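Local coordinates for protein uricase (Arthrobacter globiformis, PDB 2YZD) that catalyses the oxidation of uric acid by oxygen to 5-hydroxyisourate with release of hydrogen peroxide, in the pathway that leads to (S)-allantoin, at residues I181-V186 with P248-F253; G160-G165 with H218-Q223. All blocks are in the same frame, centred on the assembly; numbering follows the deposited sequence.

Interaction 1 (I181-V186 with P248-F253). With AZA (8-azaxanthine), chain I.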
ATOM      1  N   ILE A 181       5.785  11.984 -23.847  1.00 20.68           N
ATOM      2  CA  ILE A 181       4.580  11.879 -23.038  1.00 21.17           C
ATOM      3  C   ILE A 181       4.837  12.646 -21.740  1.00 20.68           C
ATOM      4  O   ILE A 181       5.934  12.597 -21.186  1.00 20.57           O
ATOM      5  CB  ILE A 181       4.253  10.404 -22.685  1.00 22.53           C
ATOM      6  CG1 ILE A 181       3.497   9.739 -23.842  1.00 23.24           C
ATOM      7  CG2 ILE A 181       3.443  10.335 -21.399  1.00 21.42           C
ATOM      8  CD1 ILE A 181       3.130   8.292 -23.578  1.00 22.86           C
ATOM      9  N   LEU A 182       3.832  13.373 -21.274  1.00 21.18           N
ATOM     10  CA  LEU A 182       3.935  14.115 -20.024  1.00 20.34           C
ATOM     11  C   LEU A 182       2.834  13.566 -19.134  1.00 20.67           C
ATOM     12  O   LEU A 182       1.648  13.767 -19.409  1.00 21.03           O
ATOM     13  CB  LEU A 182       3.715  15.610 -20.257  1.00 21.01           C
ATOM     14  CG  LEU A 182       3.802  16.466 -18.990  1.00 21.92           C
ATOM     15  CD1 LEU A 182       5.204  16.327 -18.396  1.00 21.46           C
ATOM     16  CD2 LEU A 182       3.492  17.927 -19.315  1.00 21.01           C
ATOM     17  N   ALA A 183       3.225  12.856 -18.079  1.00 20.34           N
ATOM     18  CA  ALA A 183       2.263  12.258 -17.160  1.00 20.24           C
ATOM     19  C   ALA A 183       2.579  12.632 -15.710  1.00 20.40           C
ATOM     20  O   ALA A 183       3.741  12.646 -15.301  1.00 21.55           O
ATOM     21  CB  ALA A 183       2.262  10.737 -17.336  1.00 17.56           C
ATOM     22  N   THR A 184       1.542  12.939 -14.938  1.00 19.86           N
ATOM     23  CA  THR A 184       1.720  13.324 -13.542  1.00 20.53           C
ATOM     24  C   THR A 184       0.482  13.031 -12.707  1.00 19.76           C
ATOM     25  O   THR A 184      -0.567  12.685 -13.246  1.00 21.57           O
ATOM     26  CB  THR A 184       2.020  14.831 -13.417  1.00 20.25           C
ATOM     27  OG1 THR A 184       2.357  15.140 -12.060  1.00 19.09           O
ATOM     28  CG2 THR A 184       0.802  15.657 -13.834  1.00 17.73           C
ATOM     29  N   ASP A 185       0.627  13.138 -11.389  1.00 20.81           N
ATOM     30  CA  ASP A 185      -0.485  12.955 -10.456  1.00 21.21           C
ATOM     31  C   ASP A 185      -0.762  14.365  -9.935  1.00 21.00           C
ATOM     32  O   ASP A 185       0.034  14.910  -9.172  1.00 20.67           O
ATOM     33  CB  ASP A 185      -0.108  12.079  -9.253  1.00 20.93           C
ATOM     34  CG  ASP A 185       0.174  10.632  -9.622  1.00 24.60           C
ATOM     35  OD1 ASP A 185      -0.516  10.078 -10.507  1.00 24.15           O
ATOM     36  OD2 ASP A 185       1.078  10.039  -8.998  1.00 25.89           O
ATOM     37  N   VAL A 186      -1.873  14.959 -10.354  1.00 20.92           N
ATOM     38  CA  VAL A 186      -2.206  16.303  -9.905  1.00 21.94           C
ATOM     39  C   VAL A 186      -2.490  16.339  -8.413  1.00 25.07           C
ATOM     40  O   VAL A 186      -3.491  15.796  -7.935  1.00 25.95           O
ATOM     41  CB  VAL A 186      -3.448  16.868 -10.633  1.00 22.40           C
ATOM     42  CG1 VAL A 186      -3.739  18.285 -10.138  1.00 19.57           C
ATOM     43  CG2 VAL A 186      -3.218  16.871 -12.140  1.00 23.11           C
ATOM     44  N   PRO A 248       4.610  14.954  -9.833  1.00 20.52           N
ATOM     45  CA  PRO A 248       5.648  13.985 -10.198  1.00 22.07           C
ATOM     46  C   PRO A 248       5.659  13.792 -11.717  1.00 22.28           C
ATOM     47  O   PRO A 248       4.604  13.729 -12.346  1.00 24.06           O
ATOM     48  CB  PRO A 248       5.211  12.718  -9.463  1.00 23.25           C
ATOM     49  CG  PRO A 248       3.707  12.833  -9.488  1.00 22.27           C
ATOM     50  CD  PRO A 248       3.492  14.295  -9.133  1.00 21.35           C
ATOM     51  N   ASN A 249       6.846  13.731 -12.306  1.00 22.42           N
ATOM     52  CA  ASN A 249       6.975  13.507 -13.743  1.00 22.38           C
ATOM     53  C   ASN A 249       7.082  11.981 -13.889  1.00 23.49           C
ATOM     54  O   ASN A 249       8.161  11.414 -13.715  1.00 22.42           O
ATOM     55  CB  ASN A 249       8.245  14.182 -14.274  1.00 20.28           C
ATOM     56  CG  ASN A 249       8.278  14.266 -15.803  1.00 23.33           C
ATOM     57  OD1 ASN A 249       7.339  13.859 -16.486  1.00 24.62           O
ATOM     58  ND2 ASN A 249       9.366  14.803 -16.339  1.00 23.88           N
ATOM     59  N   LYS A 250       5.959  11.326 -14.179  1.00 23.07           N
ATOM     60  CA  LYS A 250       5.924   9.869 -14.314  1.00 25.60           C
ATOM     61  C   LYS A 250       6.423   9.429 -15.674  1.00 25.56           C
ATOM     62  O   LYS A 250       5.692   9.422 -16.670  1.00 25.79           O
ATOM     63  CB  LYS A 250       4.513   9.357 -14.052  1.00 26.19           C
ATOM     64  CG  LYS A 250       4.093   9.579 -12.609  1.00 30.21           C
ATOM     65  CD  LYS A 250       2.631   9.256 -12.379  1.00 32.64           C
ATOM     66  CE  LYS A 250       1.766  10.165 -13.220  1.00 34.16           C
ATOM     67  NZ  LYS A 250       0.331  10.068 -12.862  1.00 38.13           N
ATOM     68  N   HIS A 251       7.689   9.046 -15.686  1.00 24.72           N
ATOM     69  CA  HIS A 251       8.375   8.652 -16.892  1.00 26.01           C
ATOM     70  C   HIS A 251       7.813   7.480 -17.675  1.00 25.47           C
ATOM     71  O   HIS A 251       7.598   6.386 -17.155  1.00 25.60           O
ATOM     72  CB  HIS A 251       9.855   8.432 -16.567  1.00 28.16           C
ATOM     73  CG  HIS A 251      10.505   9.628 -15.937  1.00 31.65           C
ATOM     74  ND1 HIS A 251      11.329   9.538 -14.835  1.00 32.99           N
ATOM     75  CD2 HIS A 251      10.408  10.949 -16.226  1.00 32.10           C
ATOM     76  CE1 HIS A 251      11.705  10.751 -14.468  1.00 32.28           C
ATOM     77  NE2 HIS A 251      11.161  11.626 -15.296  1.00 31.87           N
ATOM     78  N   HIS A 252       7.555   7.760 -18.943  1.00 25.14           N
ATOM     79  CA  HIS A 252       7.065   6.782 -19.892  1.00 24.30           C
ATOM     80  C   HIS A 252       8.166   6.789 -20.928  1.00 24.18           C
ATOM     81  O   HIS A 252       8.267   7.711 -21.737  1.00 25.87           O
ATOM     82  CB  HIS A 252       5.739   7.233 -20.508  1.00 22.19           C
ATOM     83  CG  HIS A 252       4.560   7.014 -19.615  1.00 23.21           C
ATOM     84  ND1 HIS A 252       4.448   7.599 -18.372  1.00 23.77           N
ATOM     85  CD2 HIS A 252       3.455   6.243 -19.768  1.00 23.80           C
ATOM     86  CE1 HIS A 252       3.328   7.198 -17.797  1.00 23.78           C
ATOM     87  NE2 HIS A 252       2.707   6.375 -18.623  1.00 23.93           N
ATOM     88  N   PHE A 253       9.018   5.775 -20.874  1.00 23.82           N
ATOM     89  CA  PHE A 253      10.133   5.683 -21.797  1.00 24.52           C
ATOM     90  C   PHE A 253       9.752   5.055 -23.126  1.00 23.32           C
ATOM     91  O   PHE A 253       9.116   3.999 -23.182  1.00 23.91           O
ATOM     92  CB  PHE A 253      11.274   4.898 -21.140  1.00 24.97           C
ATOM     93  CG  PHE A 253      11.856   5.580 -19.927  1.00 26.90           C
ATOM     94  CD1 PHE A 253      12.713   6.669 -20.067  1.00 28.89           C
ATOM     95  CD2 PHE A 253      11.516   5.157 -18.646  1.00 27.92           C
ATOM     96  CE1 PHE A 253      13.227   7.334 -18.943  1.00 28.74           C
ATOM     97  CE2 PHE A 253      12.022   5.811 -17.517  1.00 30.03           C
ATOM     98  CZ  PHE A 253      12.881   6.904 -17.669  1.00 30.39           C
TER
HETATM   99  N1  AZA I1301      11.471  19.141 -16.055  1.00 20.59           N
HETATM  100  C2  AZA I1301      10.801  18.427 -17.045  1.00 25.49           C
HETATM  101  O2  AZA I1301       9.707  18.774 -17.449  1.00 23.91           O
HETATM  102  N3  AZA I1301      11.415  17.295 -17.569  1.00 23.40           N
HETATM  103  C4  AZA I1301      12.636  16.913 -17.119  1.00 24.04           C
HETATM  104  C5  AZA I1301      13.316  17.614 -16.134  1.00 22.72           C
HETATM  105  C6  AZA I1301      12.732  18.821 -15.528  1.00 20.81           C
HETATM  106  O6  AZA I1301      13.230  19.523 -14.655  1.00 20.02           O
HETATM  107  N7  AZA I1301      14.480  16.999 -15.910  1.00 22.65           N
HETATM  108  N8  AZA I1301      14.457  15.957 -16.761  1.00 22.62           N
HETATM  109  N9  AZA I1301      13.344  15.866 -17.521  1.00 25.36           N
HETATM  110  O   HOH W   1       7.778  10.105 -22.878  1.00 21.17           O
HETATM  111  O   HOH W   2       7.182  10.596 -19.957  1.00 27.06           O
HETATM  112  O   HOH W   3       7.916  13.721 -19.296  1.00 31.55           O
HETATM  113  O   HOH W   4       5.840  11.929 -17.757  1.00 21.74           O
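Antiparallel strands meet at Lys-250 N, which donates to Ala-183 O (2.8 Å, 155°), but towards Ile-181 and His-252 they spread apart, and single waters join Ile-181 N to His-252 O and Ile-181 O to His-252 N. This water-bridged spread follows the break at Lys-250 and His-251 in strand 240-254 of the uricase T-fold sheet. At the other end, Thr-184 OG1 lies anti to its own nitrogen (chi1 -173°) and donates to Pro-248 O at 2.7 Å. The Lys-250 side chain reaches across to strand 182-192 and bends at chi3 (-62°), bringing NZ to Thr-184 O, 2.8 Å away, and into a salt bridge with Asp-185 OD1, though NZ is less surely placed. A methionine here would probably leave Asp-185 without its positive mate and Thr-184 O without this donor. Ile-181 CG2 sits over one face of the His-252 ring, 3.9 Å from His-252 CG, while His-252 ND1 donates to Lys-250 O (2.8 Å), an acceptor almost in the imidazole plane. Another water accepts from Ala-183 N and lies within bonding range of Asn-249 OD1, so polar bonds probably hold this urate-binding residue, whose ND2 lies 3.5 Å from N3 of 8-azaxanthine.

Interaction 2 (G160-G165 with H218-Q223). With AZA (8-azaxanthine), chain I.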
ATOM      1  N   GLY A 160       2.351  17.035 -27.389  1.00 24.30           N
ATOM      2  CA  GLY A 160       2.127  18.410 -26.975  1.00 23.07           C
ATOM      3  C   GLY A 160       2.991  18.715 -25.765  1.00 23.35           C
ATOM      4  O   GLY A 160       2.633  19.502 -24.888  1.00 22.59           O
ATOM      5  N   SER A 161       4.146  18.065 -25.721  1.00 23.81           N
ATOM      6  CA  SER A 161       5.091  18.240 -24.631  1.00 24.02           C
ATOM      7  C   SER A 161       6.523  18.019 -25.100  1.00 24.39           C
ATOM      8  O   SER A 161       6.836  16.997 -25.714  1.00 24.22           O
ATOM      9  CB  SER A 161       4.792  17.253 -23.507  1.00 22.29           C
ATOM     10  OG  SER A 161       5.913  17.124 -22.648  1.00 23.50           O
ATOM     11  N   GLU A 162       7.389  18.986 -24.818  1.00 24.86           N
ATOM     12  CA  GLU A 162       8.792  18.855 -25.175  1.00 24.77           C
ATOM     13  C   GLU A 162       9.693  19.321 -24.045  1.00 25.16           C
ATOM     14  O   GLU A 162       9.236  19.953 -23.087  1.00 25.68           O
ATOM     15  CB  GLU A 162       9.107  19.597 -26.485  1.00 26.91           C
ATOM     16  CG  GLU A 162       8.491  20.961 -26.671  1.00 25.70           C
ATOM     17  CD  GLU A 162       8.696  21.493 -28.093  1.00 25.59           C
ATOM     18  OE1 GLU A 162       9.864  21.620 -28.527  1.00 22.69           O
ATOM     19  OE2 GLU A 162       7.688  21.788 -28.773  1.00 22.32           O
ATOM     20  N   PHE A 163      10.969  18.966 -24.133  1.00 24.07           N
ATOM     21  CA  PHE A 163      11.923  19.346 -23.106  1.00 24.14           C
ATOM     22  C   PHE A 163      13.319  19.422 -23.692  1.00 23.91           C
ATOM     23  O   PHE A 163      13.964  18.399 -23.953  1.00 25.51           O
ATOM     24  CB  PHE A 163      11.905  18.348 -21.944  1.00 23.62           C
ATOM     25  CG  PHE A 163      12.767  18.762 -20.787  1.00 24.31           C
ATOM     26  CD1 PHE A 163      12.473  19.913 -20.064  1.00 23.80           C
ATOM     27  CD2 PHE A 163      13.895  18.023 -20.441  1.00 24.69           C
ATOM     28  CE1 PHE A 163      13.287  20.326 -19.014  1.00 23.55           C
ATOM     29  CE2 PHE A 163      14.715  18.427 -19.395  1.00 22.52           C
ATOM     30  CZ  PHE A 163      14.409  19.583 -18.681  1.00 24.06           C
ATOM     31  N   HIS A 164      13.779  20.649 -23.898  1.00 20.96           N
ATOM     32  CA  HIS A 164      15.088  20.887 -24.471  1.00 22.18           C
ATOM     33  C   HIS A 164      15.645  22.208 -23.952  1.00 21.87           C
ATOM     34  O   HIS A 164      14.985  22.909 -23.180  1.00 24.38           O
ATOM     35  CB  HIS A 164      14.970  20.900 -25.997  1.00 19.63           C
ATOM     36  CG  HIS A 164      13.802  21.686 -26.498  1.00 18.98           C
ATOM     37  ND1 HIS A 164      13.765  23.063 -26.466  1.00 19.58           N
ATOM     38  CD2 HIS A 164      12.610  21.290 -27.007  1.00 19.77           C
ATOM     39  CE1 HIS A 164      12.603  23.483 -26.934  1.00 18.82           C
ATOM     40  NE2 HIS A 164      11.883  22.426 -27.268  1.00 21.76           N
ATOM     41  N   GLY A 165      16.863  22.536 -24.364  1.00 22.51           N
ATOM     42  CA  GLY A 165      17.488  23.768 -23.922  1.00 20.67           C
ATOM     43  C   GLY A 165      18.051  23.704 -22.510  1.00 21.32           C
ATOM     44  O   GLY A 165      18.404  24.731 -21.946  1.00 20.33           O
ATOM     45  N   HIS A 218       0.932  23.944 -24.371  1.00 24.91           N
ATOM     46  CA  HIS A 218       1.950  23.205 -25.105  1.00 24.65           C
ATOM     47  C   HIS A 218       3.153  23.289 -24.175  1.00 25.35           C
ATOM     48  O   HIS A 218       3.798  24.329 -24.070  1.00 25.66           O
ATOM     49  CB  HIS A 218       2.273  23.870 -26.441  1.00 25.85           C
ATOM     50  CG  HIS A 218       3.230  23.082 -27.279  1.00 25.78           C
ATOM     51  ND1 HIS A 218       2.884  21.889 -27.877  1.00 27.53           N
ATOM     52  CD2 HIS A 218       4.533  23.287 -27.579  1.00 27.50           C
ATOM     53  CE1 HIS A 218       3.934  21.394 -28.509  1.00 27.50           C
ATOM     54  NE2 HIS A 218       4.948  22.224 -28.344  1.00 27.99           N
ATOM     55  N   SER A 219       3.444  22.187 -23.496  1.00 25.64           N
ATOM     56  CA  SER A 219       4.519  22.149 -22.516  1.00 24.85           C
ATOM     57  C   SER A 219       5.956  22.100 -23.008  1.00 23.54           C
ATOM     58  O   SER A 219       6.309  21.285 -23.863  1.00 22.50           O
ATOM     59  CB  SER A 219       4.290  20.979 -21.563  1.00 23.61           C
ATOM     60  OG  SER A 219       5.210  21.031 -20.492  1.00 26.63           O
ATOM     61  N   LEU A 220       6.778  22.977 -22.433  1.00 23.08           N
ATOM     62  CA  LEU A 220       8.207  23.064 -22.734  1.00 21.58           C
ATOM     63  C   LEU A 220       8.977  22.544 -21.518  1.00 21.89           C
ATOM     64  O   LEU A 220      10.211  22.459 -21.527  1.00 20.34           O
ATOM     65  CB  LEU A 220       8.611  24.509 -23.022  1.00 21.72           C
ATOM     66  CG  LEU A 220       8.048  25.124 -24.308  1.00 25.62           C
ATOM     67  CD1 LEU A 220       8.563  26.543 -24.470  1.00 24.06           C
ATOM     68  CD2 LEU A 220       8.464  24.283 -25.503  1.00 24.72           C
ATOM     69  N   ALA A 221       8.223  22.203 -20.475  1.00 21.53           N
ATOM     70  CA  ALA A 221       8.759  21.661 -19.227  1.00 22.52           C
ATOM     71  C   ALA A 221       7.605  21.533 -18.242  1.00 22.99           C
ATOM     72  O   ALA A 221       6.658  22.319 -18.292  1.00 24.50           O
ATOM     73  CB  ALA A 221       9.831  22.580 -18.658  1.00 22.47           C
ATOM     74  N   LEU A 222       7.674  20.550 -17.349  1.00 22.51           N
ATOM     75  CA  LEU A 222       6.607  20.356 -16.366  1.00 22.24           C
ATOM     76  C   LEU A 222       6.463  21.634 -15.552  1.00 20.40           C
ATOM     77  O   LEU A 222       5.362  21.990 -15.138  1.00 19.43           O
ATOM     78  CB  LEU A 222       6.921  19.192 -15.416  1.00 21.95           C
ATOM     79  CG  LEU A 222       5.722  18.307 -15.052  1.00 26.56           C
ATOM     80  CD1 LEU A 222       6.082  17.389 -13.888  1.00 25.28           C
ATOM     81  CD2 LEU A 222       4.522  19.161 -14.708  1.00 23.15           C
ATOM     82  N   GLN A 223       7.591  22.304 -15.321  1.00 20.35           N
ATOM     83  CA  GLN A 223       7.624  23.558 -14.568  1.00 19.05           C
ATOM     84  C   GLN A 223       6.715  24.609 -15.198  1.00 19.91           C
ATOM     85  O   GLN A 223       6.009  25.329 -14.506  1.00 19.92           O
ATOM     86  CB  GLN A 223       9.053  24.124 -14.508  1.00 16.20           C
ATOM     87  CG  GLN A 223       9.997  23.447 -13.506  1.00 15.18           C
ATOM     88  CD  GLN A 223      10.724  22.234 -14.087  1.00 16.02           C
ATOM     89  OE1 GLN A 223      10.236  21.591 -15.017  1.00 16.32           O
ATOM     90  NE2 GLN A 223      11.893  21.913 -13.529  1.00 13.65           N
TER
HETATM   91  N1  AZA I1301      11.471  19.141 -16.055  1.00 20.59           N
HETATM   92  C2  AZA I1301      10.801  18.427 -17.045  1.00 25.49           C
HETATM   93  O2  AZA I1301       9.707  18.774 -17.449  1.00 23.91           O
HETATM   94  N3  AZA I1301      11.415  17.295 -17.569  1.00 23.40           N
HETATM   95  C4  AZA I1301      12.636  16.913 -17.119  1.00 24.04           C
HETATM   96  C5  AZA I1301      13.316  17.614 -16.134  1.00 22.72           C
HETATM   97  C6  AZA I1301      12.732  18.821 -15.528  1.00 20.81           C
HETATM   98  O6  AZA I1301      13.230  19.523 -14.655  1.00 20.02           O
HETATM   99  N7  AZA I1301      14.480  16.999 -15.910  1.00 22.65           N
HETATM  100  N8  AZA I1301      14.457  15.957 -16.761  1.00 22.62           N
HETATM  101  N9  AZA I1301      13.344  15.866 -17.521  1.00 25.36           N
HETATM  102  O   HOH W   5       7.037  19.279 -21.277  1.00 22.55           O
HETATM  103  O   HOH W   6      11.772  22.501 -23.793  1.00 15.25           O
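Ser-219 O takes one hydrogen bond and one weaker contact from the neighbouring loop: Glu-162 N donates to it at 2.7 Å, almost straight (167°), and the CA-H of Ser-161 makes a CA-H...O contact with the same oxygen. With Ser-219 N bound to Gly-160 O (3.1 Å), this makes a single parallel beta bridge, set at the urate pocket of the T-fold, just ahead of helix 222-236.

On the outer side, the Glu-162 carboxylate lies between two imidazoles. His-218 NE2 reaches the anti lone pair of Glu-162 OE2 at 2.8 Å, with the oxygen near the ring plane and the carboxylate turned 81° to it; His-164 NE2 donates to OE1. Two histidines on one carboxylate are likely to favour its charged form. CG of Glu-162 takes the position between backbone N and carbonyl carbon (chi1 42°), and the chain runs alongside Leu-220, whose CD2 comes within 3.5 Å of that CG.

Beside the bridge a water connects Ser-161 OG, Ser-219 OG and Glu-162 O; those hydroxyls also bond Arg-180 and Thr-225, respectively. Leu-220 O receives a second water, shared with His-164 N, and Asn-61 ND2 of the third subunit.

Phe-163 meets Ala-221 CB and Leu-220 O at its edge and lays one face over the 8-azaxanthine, with ligand C4 3.4 Å above the ring plane, offset toward the rim. Ala-221 is the N-cap residue, and Leu-222 N, in the first turn of the helix, donates to ligand O2 at 2.7 Å. Gln-223, bent at chi2, meets the ligand with both ends of its amide: OE1 accepts from ligand N1 at 2.9 Å, and NE2 donates to ligand O6 at 3.0 Å.

Both contacts border the same 8-azaxanthine, and their segments alternate along the chain; the site is completed by Thr-67 of the third subunit. Interaction 1 pairs neighbouring strands inside the sheet, with backbone, water and lysine-aspartate bonds; interaction 2 lies further from the chain centre and joins a loop to the start of helix 222-236 through a short bridge and a histidine-carboxylate cluster. Each is partly buried. They meet through Leu-182, which packs on Ser-161, Ser-219 and Leu-222, and through Asn-249, whose CB rests on Leu-222. Interaction 2 grips the ligand directly by hydrogen bonds, whereas 248-253 contributes Asn-249 beside it and His-251 of the charge relay system, close to Lys-22 of the third subunit.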